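Local structure of F5/8 type C domain protein (Bacteroides ovatus, 4ZRX) at residues A379-E393 and I423-N437. The protein is a putative alpha-L-fucosidase that probably hydrolyses terminal fucose from glycans, combining a TIM-barrel catalytic region with an F5/8 type C domain likely to bind carbohydrate. Residues are numbered along the deposited sequence; the frame is centred on the assembly and turned at random. Where two conformers were deposited one is given.
Sequences ALKSKSEINLVMLQE and IGYKRMLRFPAVNAN. With EDO (1,2-ethanediol), chain F.
The F431 ring lays one face over the backbone of N387, whose CA makes a CH-pi contact 3.9 Å from the ring centroid, while V389 CG2 meets the ring edge at CE2. N387 and L388 both face Y458 of the adjoining strand, a classic beta bulge within an antiparallel beta-sandwich domain. F431 CG lies between the backbone N and the carbonyl carbon (chi1 48°), which turns the ring back toward N387. Strand 388-393 pairs with the sheet-edge strand 427-431; beyond the corners at N387 and P432 the chains pair again as 384-386 with 433-436, hydrogen-bonded from I386 N to V434 O at 2.9 Å and back from V434 N to I386 O. V389, L391 and L429 point into the sandwich, where L391 and L429 touch F404 of the facing sheet. From the opposite face M428, L388 and R430 reach helix 308-316, joining the sandwich to the barrel region; here the selenomethionine side chains M390 and M428 cross, and R430 forms a salt bridge with D313. Q392 NE2 lies above the Y425 ring, offset toward its rim, and donates to Y425 O at 3.0 Å, its OE1 being held by Q454. E43 hydrogen-bonds Y425 OH and forms a salt bridge with K426 NZ. E393 OE1 accepts from R400 N and V401 N, while OE2 receives G424 N on its anti side, 2.7 Å away.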
ATOM      1  N   ALA A 379      17.500 -20.974  19.038  1.00 22.95           N
ATOM      2  CA  ALA A 379      16.932 -20.927  20.387  1.00 22.95           C
ATOM      3  C   ALA A 379      16.139 -19.631  20.517  1.00 22.71           C
ATOM      4  O   ALA A 379      16.539 -18.553  19.997  1.00 22.03           O
ATOM      5  CB  ALA A 379      18.074 -20.953  21.456  1.00 25.22           C
ATOM      6  N   LEU A 380      15.040 -19.731  21.232  1.00 22.62           N
ATOM      7  CA  LEU A 380      14.280 -18.590  21.700  1.00 22.88           C
ATOM      8  C   LEU A 380      14.587 -18.231  23.127  1.00 24.46           C
ATOM      9  O   LEU A 380      15.053 -19.099  23.911  1.00 26.31           O
ATOM     10  CB  LEU A 380      12.789 -18.864  21.506  1.00 22.73           C
ATOM     11  CG  LEU A 380      12.414 -19.243  20.065  1.00 22.77           C
ATOM     12  CD1 LEU A 380      10.917 -19.586  19.967  1.00 23.27           C
ATOM     13  CD2 LEU A 380      12.769 -18.144  19.093  1.00 22.70           C
ATOM     14  N   LYS A 381      14.349 -16.971  23.494  1.00 26.17           N
ATOM     15  CA  LYS A 381      14.377 -16.504  24.887  1.00 28.63           C
ATOM     16  C   LYS A 381      13.374 -17.298  25.729  1.00 30.76           C
ATOM     17  O   LYS A 381      12.344 -17.814  25.220  1.00 30.29           O
ATOM     18  CB  LYS A 381      14.055 -15.009  25.034  1.00 29.43           C
ATOM     19  CG  LYS A 381      15.078 -14.086  24.441  1.00 30.80           C
ATOM     20  CD  LYS A 381      14.606 -12.655  24.596  1.00 33.08           C
ATOM     21  CE  LYS A 381      15.613 -11.735  24.061  1.00 36.15           C
ATOM     22  NZ  LYS A 381      15.089 -10.362  24.026  1.00 39.31           N
ATOM     23  N   SER A 382      13.711 -17.428  27.012  1.00 32.34           N
ATOM     24  CA  SER A 382      12.822 -18.030  27.980  1.00 35.39           C
ATOM     25  C   SER A 382      11.387 -17.488  27.943  1.00 34.77           C
ATOM     26  O   SER A 382      11.182 -16.269  27.920  1.00 32.36           O
ATOM     27  CB  SER A 382      13.386 -17.844  29.420  1.00 38.75           C
ATOM     28  OG  SER A 382      12.496 -18.504  30.312  1.00 42.92           O
ATOM     29  N   LYS A 383      10.427 -18.428  27.907  1.00 35.06           N
ATOM     30  CA  LYS A 383       8.982 -18.174  28.010  1.00 36.87           C
ATOM     31  C   LYS A 383       8.485 -17.359  26.822  1.00 33.92           C
ATOM     32  O   LYS A 383       7.816 -16.340  27.001  1.00 33.87           O
ATOM     33  CB  LYS A 383       8.617 -17.488  29.351  1.00 41.53           C
ATOM     34  CG  LYS A 383       8.901 -18.413  30.533  1.00 46.09           C
ATOM     35  CD  LYS A 383       8.480 -17.799  31.837  1.00 52.01           C
ATOM     36  CE  LYS A 383       8.507 -18.880  32.891  1.00 56.60           C
ATOM     37  NZ  LYS A 383       8.318 -18.329  34.254  1.00 61.33           N
ATOM     38  N   SER A 384       8.948 -17.723  25.635  1.00 30.88           N
ATOM     39  CA  SER A 384       8.568 -16.993  24.392  1.00 28.46           C
ATOM     40  C   SER A 384       7.237 -17.493  23.890  1.00 28.45           C
ATOM     41  O   SER A 384       7.033 -18.684  23.912  1.00 30.12           O
ATOM     42  CB  SER A 384       9.569 -17.267  23.282  1.00 27.09           C
ATOM     43  OG  SER A 384      10.759 -16.636  23.605  1.00 27.64           O
ATOM     44  N   GLU A 385       6.368 -16.560  23.505  1.00 26.44           N
ATOM     45  CA  GLU A 385       5.143 -16.775  22.740  1.00 26.43           C
ATOM     46  C   GLU A 385       5.300 -15.918  21.495  1.00 24.11           C
ATOM     47  O   GLU A 385       5.629 -14.719  21.601  1.00 23.37           O
ATOM     48  CB  GLU A 385       3.924 -16.274  23.521  1.00 30.24           C
ATOM     49  CG  GLU A 385       2.616 -16.501  22.780  1.00 33.56           C
ATOM     50  CD  GLU A 385       1.359 -16.211  23.608  1.00 40.26           C
ATOM     51  OE1 GLU A 385       1.380 -15.324  24.489  1.00 46.12           O
ATOM     52  OE2 GLU A 385       0.332 -16.849  23.331  1.00 45.54           O
ATOM     53  N   ILE A 386       5.138 -16.519  20.318  1.00 22.33           N
ATOM     54  CA  ILE A 386       5.383 -15.851  19.086  1.00 20.81           C
ATOM     55  C   ILE A 386       4.259 -16.096  18.110  1.00 20.41           C
ATOM     56  O   ILE A 386       3.619 -17.120  18.127  1.00 20.85           O
ATOM     57  CB  ILE A 386       6.741 -16.301  18.465  1.00 21.28           C
ATOM     58  CG1 ILE A 386       6.853 -17.798  18.259  1.00 22.56           C
ATOM     59  CG2 ILE A 386       7.868 -15.852  19.380  1.00 22.42           C
ATOM     60  CD1 ILE A 386       7.986 -18.188  17.353  1.00 22.48           C
ATOM     61  N   ASN A 387       4.050 -15.133  17.220  1.00 19.06           N
ATOM     62  CA  ASN A 387       3.131 -15.259  16.105  1.00 18.64           C
ATOM     63  C   ASN A 387       3.580 -14.580  14.825  1.00 17.89           C
ATOM     64  O   ASN A 387       2.739 -14.361  13.894  1.00 17.80           O
ATOM     65  CB  ASN A 387       1.742 -14.770  16.528  1.00 19.06           C
ATOM     66  CG  ASN A 387       1.732 -13.315  16.934  1.00 19.21           C
ATOM     67  OD1 ASN A 387       2.682 -12.583  16.731  1.00 19.13           O
ATOM     68  ND2 ASN A 387       0.614 -12.877  17.472  1.00 20.32           N
ATOM     69  N   LEU A 388       4.889 -14.258  14.768  1.00 17.13           N
ATOM     70  CA  LEU A 388       5.505 -13.532  13.693  1.00 16.82           C
ATOM     71  C   LEU A 388       6.946 -13.939  13.600  1.00 16.95           C
ATOM     72  O   LEU A 388       7.678 -13.891  14.591  1.00 16.92           O
ATOM     73  CB  LEU A 388       5.382 -11.997  13.902  1.00 17.44           C
ATOM     74  CG  LEU A 388       6.147 -11.029  13.041  1.00 18.49           C
ATOM     75  CD1 LEU A 388       5.802 -11.189  11.647  1.00 19.06           C
ATOM     76  CD2 LEU A 388       5.910  -9.589  13.541  1.00 19.22           C
ATOM     77  N   VAL A 389       7.330 -14.343  12.416  1.00 15.75           N
ATOM     78  CA  VAL A 389       8.741 -14.668  12.096  1.00 16.63           C
ATOM     79  C   VAL A 389       9.169 -13.812  10.935  1.00 16.02           C
ATOM     80  O   VAL A 389       8.411 -13.627   9.967  1.00 16.50           O
ATOM     81  CB  VAL A 389       8.912 -16.155  11.841  1.00 17.07           C
ATOM     82  CG1 VAL A 389      10.294 -16.532  11.290  1.00 18.45           C
ATOM     83  CG2 VAL A 389       8.638 -16.908  13.087  1.00 18.12           C
HETATM   84  N   MSE A 390      10.402 -13.342  11.026  1.00 15.90           N
HETATM   85  CA  MSE A 390      11.037 -12.534  10.006  0.70 16.17           C
HETATM   86  C   MSE A 390      12.318 -13.220   9.535  1.00 15.88           C
HETATM   87  O   MSE A 390      13.113 -13.704  10.372  1.00 15.87           O
HETATM   88  CB  MSE A 390      11.339 -11.140  10.583  0.70 18.12           C
HETATM   89  CG  MSE A 390      11.903 -10.205   9.562  0.70 19.46           C
HETATM   90 SE   MSE A 390      13.725  -9.972   9.841  0.52 28.07          SE
HETATM   91  CE  MSE A 390      13.740  -8.709  11.145  0.70 21.39           C
ATOM     92  N   LEU A 391      12.516 -13.259   8.230  1.00 15.14           N
ATOM     93  CA  LEU A 391      13.675 -13.840   7.614  0.50 15.37           C
ATOM     94  C   LEU A 391      14.320 -12.839   6.658  1.00 15.06           C
ATOM     95  O   LEU A 391      13.583 -12.052   6.003  1.00 14.50           O
ATOM     96  CB  LEU A 391      13.291 -15.092   6.842  0.50 16.07           C
ATOM     97  CG  LEU A 391      12.387 -16.041   7.641  0.50 16.84           C
ATOM     98  CD1 LEU A 391      11.778 -16.975   6.705  0.50 17.44           C
ATOM     99  CD2 LEU A 391      13.195 -16.788   8.648  0.50 17.40           C
ATOM    100  N   GLN A 392      15.669 -12.915   6.543  1.00 15.31           N
ATOM    101  CA  GLN A 392      16.375 -12.152   5.515  1.00 15.14           C
ATOM    102  C   GLN A 392      17.429 -12.996   4.829  1.00 16.38           C
ATOM    103  O   GLN A 392      18.107 -13.789   5.520  1.00 16.17           O
ATOM    104  CB  GLN A 392      17.067 -10.925   6.113  1.00 15.58           C
ATOM    105  CG  GLN A 392      16.136 -10.024   6.867  1.00 15.72           C
ATOM    106  CD  GLN A 392      16.787  -8.705   7.309  1.00 17.32           C
ATOM    107  OE1 GLN A 392      17.333  -8.614   8.416  1.00 19.05           O
ATOM    108  NE2 GLN A 392      16.765  -7.707   6.448  1.00 16.67           N
ATOM    109  N   GLU A 393      17.642 -12.744   3.539  1.00 16.34           N
ATOM    110  CA  GLU A 393      18.765 -13.279   2.793  1.00 17.92           C
ATOM    111  C   GLU A 393      19.818 -12.212   2.624  1.00 18.63           C
ATOM    112  O   GLU A 393      19.525 -11.017   2.549  1.00 19.75           O
ATOM    113  CB  GLU A 393      18.351 -13.696   1.353  1.00 19.77           C
ATOM    114  CG  GLU A 393      17.682 -14.937   1.202  1.00 20.27           C
ATOM    115  CD  GLU A 393      17.277 -15.198  -0.255  1.00 19.81           C
ATOM    116  OE1 GLU A 393      18.092 -15.782  -0.967  1.00 20.89           O
ATOM    117  OE2 GLU A 393      16.152 -14.885  -0.663  1.00 18.78           O
ATOM    118  N   ILE A 423      12.456 -15.188  -0.072  1.00 15.25           N
ATOM    119  CA  ILE A 423      12.728 -14.386   1.090  1.00 14.90           C
ATOM    120  C   ILE A 423      13.193 -13.010   0.627  1.00 14.89           C
ATOM    121  O   ILE A 423      12.467 -12.072   0.743  1.00 14.63           O
ATOM    122  CB  ILE A 423      13.742 -15.071   2.038  1.00 14.99           C
ATOM    123  CG1 ILE A 423      13.112 -16.343   2.596  1.00 15.57           C
ATOM    124  CG2 ILE A 423      14.132 -14.115   3.124  1.00 15.95           C
ATOM    125  CD1 ILE A 423      14.037 -17.167   3.433  1.00 15.96           C
ATOM    126  N   GLY A 424      14.371 -12.938   0.000  1.00 14.72           N
ATOM    127  CA  GLY A 424      14.845 -11.653  -0.486  1.00 14.84           C
ATOM    128  C   GLY A 424      15.395 -10.805   0.643  1.00 15.63           C
ATOM    129  O   GLY A 424      15.960 -11.290   1.630  1.00 15.68           O
ATOM    130  N   TYR A 425      15.168  -9.501   0.520  1.00 15.80           N
ATOM    131  CA  TYR A 425      15.580  -8.610   1.565  1.00 15.14           C
ATOM    132  C   TYR A 425      14.942  -8.891   2.911  1.00 15.16           C
ATOM    133  O   TYR A 425      15.637  -8.910   3.966  1.00 15.10           O
ATOM    134  CB  TYR A 425      15.312  -7.155   1.153  1.00 15.48           C
ATOM    135  CG  TYR A 425      15.549  -6.183   2.253  1.00 15.48           C
ATOM    136  CD1 TYR A 425      16.808  -5.886   2.676  1.00 16.27           C
ATOM    137  CD2 TYR A 425      14.467  -5.690   2.971  1.00 15.57           C
ATOM    138  CE1 TYR A 425      17.012  -5.013   3.757  1.00 16.74           C
ATOM    139  CE2 TYR A 425      14.651  -4.865   4.010  1.00 16.00           C
ATOM    140  CZ  TYR A 425      15.914  -4.531   4.398  1.00 16.67           C
ATOM    141  OH  TYR A 425      16.044  -3.713   5.494  1.00 18.47           O
ATOM    142  N   LYS A 426      13.658  -9.166   2.904  1.00 14.74           N
ATOM    143  CA  LYS A 426      12.894  -9.389   4.127  1.00 14.73           C
ATOM    144  C   LYS A 426      11.593 -10.049   3.775  1.00 13.92           C
ATOM    145  O   LYS A 426      10.898  -9.606   2.882  1.00 13.85           O
ATOM    146  CB  LYS A 426      12.664  -8.103   4.856  1.00 16.02           C
ATOM    147  CG  LYS A 426      12.011  -8.205   6.197  1.00 16.81           C
ATOM    148  CD  LYS A 426      12.094  -6.927   7.002  1.00 18.03           C
ATOM    149  CE  LYS A 426      13.470  -6.746   7.526  1.00 19.13           C
ATOM    150  NZ  LYS A 426      13.615  -5.588   8.494  1.00 20.70           N
ATOM    151  N   ARG A 427      11.245 -11.083   4.542  1.00 14.94           N
ATOM    152  CA  ARG A 427       9.978 -11.778   4.419  1.00 14.29           C
ATOM    153  C   ARG A 427       9.475 -12.052   5.831  1.00 15.18           C
ATOM    154  O   ARG A 427      10.261 -12.515   6.707  1.00 14.93           O
ATOM    155  CB  ARG A 427      10.166 -13.081   3.697  1.00 15.30           C
ATOM    156  CG  ARG A 427       8.911 -13.983   3.592  1.00 16.32           C
ATOM    157  CD  ARG A 427       7.783 -13.340   2.829  1.00 17.35           C
ATOM    158  NE  ARG A 427       6.844 -14.339   2.286  1.00 18.83           N
ATOM    159  CZ  ARG A 427       5.653 -14.653   2.789  1.00 18.98           C
ATOM    160  NH1 ARG A 427       5.079 -14.029   3.805  1.00 20.32           N
ATOM    161  NH2 ARG A 427       4.946 -15.573   2.152  1.00 20.17           N
HETATM  162  N   MSE A 428       8.216 -11.713   6.069  1.00 14.80           N
HETATM  163  CA  MSE A 428       7.597 -11.965   7.358  0.80 16.17           C
HETATM  164  C   MSE A 428       6.401 -12.885   7.204  1.00 15.96           C
HETATM  165  O   MSE A 428       5.656 -12.807   6.220  1.00 15.08           O
HETATM  166  CB  MSE A 428       7.221 -10.701   8.082  0.80 17.58           C
HETATM  167  CG  MSE A 428       8.437  -9.897   8.366  0.80 19.22           C
HETATM  168 SE   MSE A 428       8.308  -8.330   9.511  0.60 24.82          SE
HETATM  169  CE  MSE A 428       7.812  -7.040   8.206  0.80 22.04           C
ATOM    170  N   LEU A 429       6.255 -13.756   8.189  1.00 17.20           N
ATOM    171  CA  LEU A 429       5.177 -14.754   8.255  0.50 17.45           C
ATOM    172  C   LEU A 429       4.439 -14.603   9.546  1.00 17.72           C
ATOM    173  O   LEU A 429       5.063 -14.523  10.620  1.00 17.97           O
ATOM    174  CB  LEU A 429       5.768 -16.154   8.197  0.50 18.48           C
ATOM    175  CG  LEU A 429       6.333 -16.609   6.867  0.50 19.18           C
ATOM    176  CD1 LEU A 429       7.078 -17.915   7.110  0.50 19.64           C
ATOM    177  CD2 LEU A 429       5.197 -16.736   5.840  0.50 19.31           C
ATOM    178  N   ARG A 430       3.120 -14.541   9.474  1.00 16.96           N
ATOM    179  CA  ARG A 430       2.279 -14.467  10.610  1.00 17.95           C
ATOM    180  C   ARG A 430       1.483 -15.777  10.750  1.00 18.73           C
ATOM    181  O   ARG A 430       1.087 -16.414   9.760  1.00 18.72           O
ATOM    182  CB  ARG A 430       1.345 -13.262  10.527  1.00 19.28           C
ATOM    183  CG  ARG A 430       2.091 -11.946  10.699  1.00 19.94           C
ATOM    184  CD  ARG A 430       1.192 -10.748  10.832  1.00 20.14           C
ATOM    185  NE  ARG A 430       0.441 -10.465   9.605  1.00 20.24           N
ATOM    186  CZ  ARG A 430      -0.534  -9.553   9.521  1.00 21.61           C
ATOM    187  NH1 ARG A 430      -0.943  -8.880  10.603  1.00 21.98           N
ATOM    188  NH2 ARG A 430      -1.124  -9.304   8.370  1.00 21.08           N
ATOM    189  N   PHE A 431       1.150 -16.117  11.984  1.00 18.90           N
ATOM    190  CA  PHE A 431       0.489 -17.389  12.269  1.00 19.53           C
ATOM    191  C   PHE A 431      -0.126 -17.341  13.647  1.00 20.90           C
ATOM    192  O   PHE A 431       0.201 -16.467  14.428  1.00 20.45           O
ATOM    193  CB  PHE A 431       1.487 -18.562  12.192  1.00 19.66           C
ATOM    194  CG  PHE A 431       2.761 -18.330  12.929  1.00 19.76           C
ATOM    195  CD1 PHE A 431       2.891 -18.686  14.227  1.00 20.46           C
ATOM    196  CD2 PHE A 431       3.857 -17.765  12.269  1.00 18.27           C
ATOM    197  CE1 PHE A 431       4.083 -18.470  14.898  1.00 20.86           C
ATOM    198  CE2 PHE A 431       5.069 -17.550  12.957  1.00 19.81           C
ATOM    199  CZ  PHE A 431       5.162 -17.866  14.268  1.00 19.54           C
ATOM    200  N   PRO A 432      -0.978 -18.305  13.990  1.00 22.41           N
ATOM    201  CA  PRO A 432      -1.568 -18.245  15.350  1.00 23.58           C
ATOM    202  C   PRO A 432      -0.505 -18.440  16.417  1.00 22.87           C
ATOM    203  O   PRO A 432       0.379 -19.293  16.236  1.00 22.87           O
ATOM    204  CB  PRO A 432      -2.579 -19.423  15.376  1.00 24.89           C
ATOM    205  CG  PRO A 432      -2.874 -19.667  13.926  1.00 25.15           C
ATOM    206  CD  PRO A 432      -1.617 -19.332  13.139  1.00 23.65           C
ATOM    207  N   ALA A 433      -0.603 -17.650  17.488  1.00 23.10           N
ATOM    208  CA  ALA A 433       0.381 -17.647  18.541  1.00 23.46           C
ATOM    209  C   ALA A 433       0.670 -19.049  19.056  1.00 24.63           C
ATOM    210  O   ALA A 433      -0.244 -19.865  19.280  1.00 24.31           O
ATOM    211  CB  ALA A 433      -0.081 -16.767  19.695  1.00 25.44           C
ATOM    212  N   VAL A 434       1.957 -19.299  19.261  1.00 25.54           N
ATOM    213  CA  VAL A 434       2.408 -20.521  19.918  0.50 25.35           C
ATOM    214  C   VAL A 434       3.463 -20.226  20.966  1.00 25.49           C
ATOM    215  O   VAL A 434       4.265 -19.282  20.831  1.00 23.54           O
ATOM    216  CB  VAL A 434       2.936 -21.521  18.889  0.50 24.93           C
ATOM    217  CG1 VAL A 434       4.204 -21.024  18.203  0.50 24.44           C
ATOM    218  CG2 VAL A 434       3.170 -22.883  19.514  0.50 25.78           C
ATOM    219  N   ASN A 435       3.460 -21.068  21.994  1.00 25.34           N
ATOM    220  CA  ASN A 435       4.501 -21.054  23.011  0.70 26.31           C
ATOM    221  C   ASN A 435       5.564 -22.030  22.544  1.00 25.49           C
ATOM    222  O   ASN A 435       5.278 -23.224  22.348  1.00 25.04           O
ATOM    223  CB  ASN A 435       3.982 -21.446  24.386  0.70 28.72           C
ATOM    224  CG  ASN A 435       3.031 -20.422  24.972  0.70 31.42           C
ATOM    225  OD1 ASN A 435       1.827 -20.634  24.998  0.70 36.62           O
ATOM    226  ND2 ASN A 435       3.558 -19.311  25.418  0.70 31.94           N
ATOM    227  N   ALA A 436       6.792 -21.531  22.361  1.00 23.24           N
ATOM    228  CA  ALA A 436       7.888 -22.335  21.820  1.00 22.04           C
ATOM    229  C   ALA A 436       9.232 -21.973  22.407  1.00 22.52           C
ATOM    230  O   ALA A 436       9.417 -20.823  22.865  1.00 21.39           O
ATOM    231  CB  ALA A 436       7.951 -22.176  20.335  1.00 21.92           C
ATOM    232  N   ASN A 437      10.193 -22.892  22.303  1.00 21.96           N
ATOM    233  CA  ASN A 437      11.559 -22.643  22.851  1.00 23.67           C
ATOM    234  C   ASN A 437      12.655 -22.702  21.786  1.00 22.77           C
ATOM    235  O   ASN A 437      13.797 -22.308  22.062  1.00 23.08           O
ATOM    236  CB  ASN A 437      11.830 -23.537  24.042  1.00 24.97           C
ATOM    237  CG  ASN A 437      11.967 -25.019  23.659  1.00 26.92           C
ATOM    238  OD1 ASN A 437      12.882 -25.393  22.966  1.00 28.67           O
ATOM    239  ND2 ASN A 437      11.032 -25.836  24.074  1.00 28.08           N
TER
HETATM  240  C1  EDO F 705      11.566  -3.499  10.837  1.00 31.00           C
HETATM  241  O1  EDO F 705      12.738  -3.006  10.147  1.00 28.76           O
HETATM  242  C2  EDO F 705      10.886  -4.727  10.190  1.00 27.88           C
HETATM  243  O2  EDO F 705      11.594  -5.913  10.588  1.00 29.39           O
HETATM  244  O   HOH W   1      10.242 -20.231  25.605  1.00 29.82           O
HETATM  245  O   HOH W   2      -1.905 -14.783  17.547  1.00 23.00           O
HETATM  246  O   HOH W   3      17.919  -5.108   7.247  1.00 24.77           O
HETATM  247  O   HOH W   4      16.198  -5.722   9.637  1.00 33.47           O
HETATM  248  O   HOH W   5      14.221 -15.351  -2.375  1.00 15.24           O
HETATM  249  O   HOH W   6      18.467  -8.790   3.499  1.00 17.47           O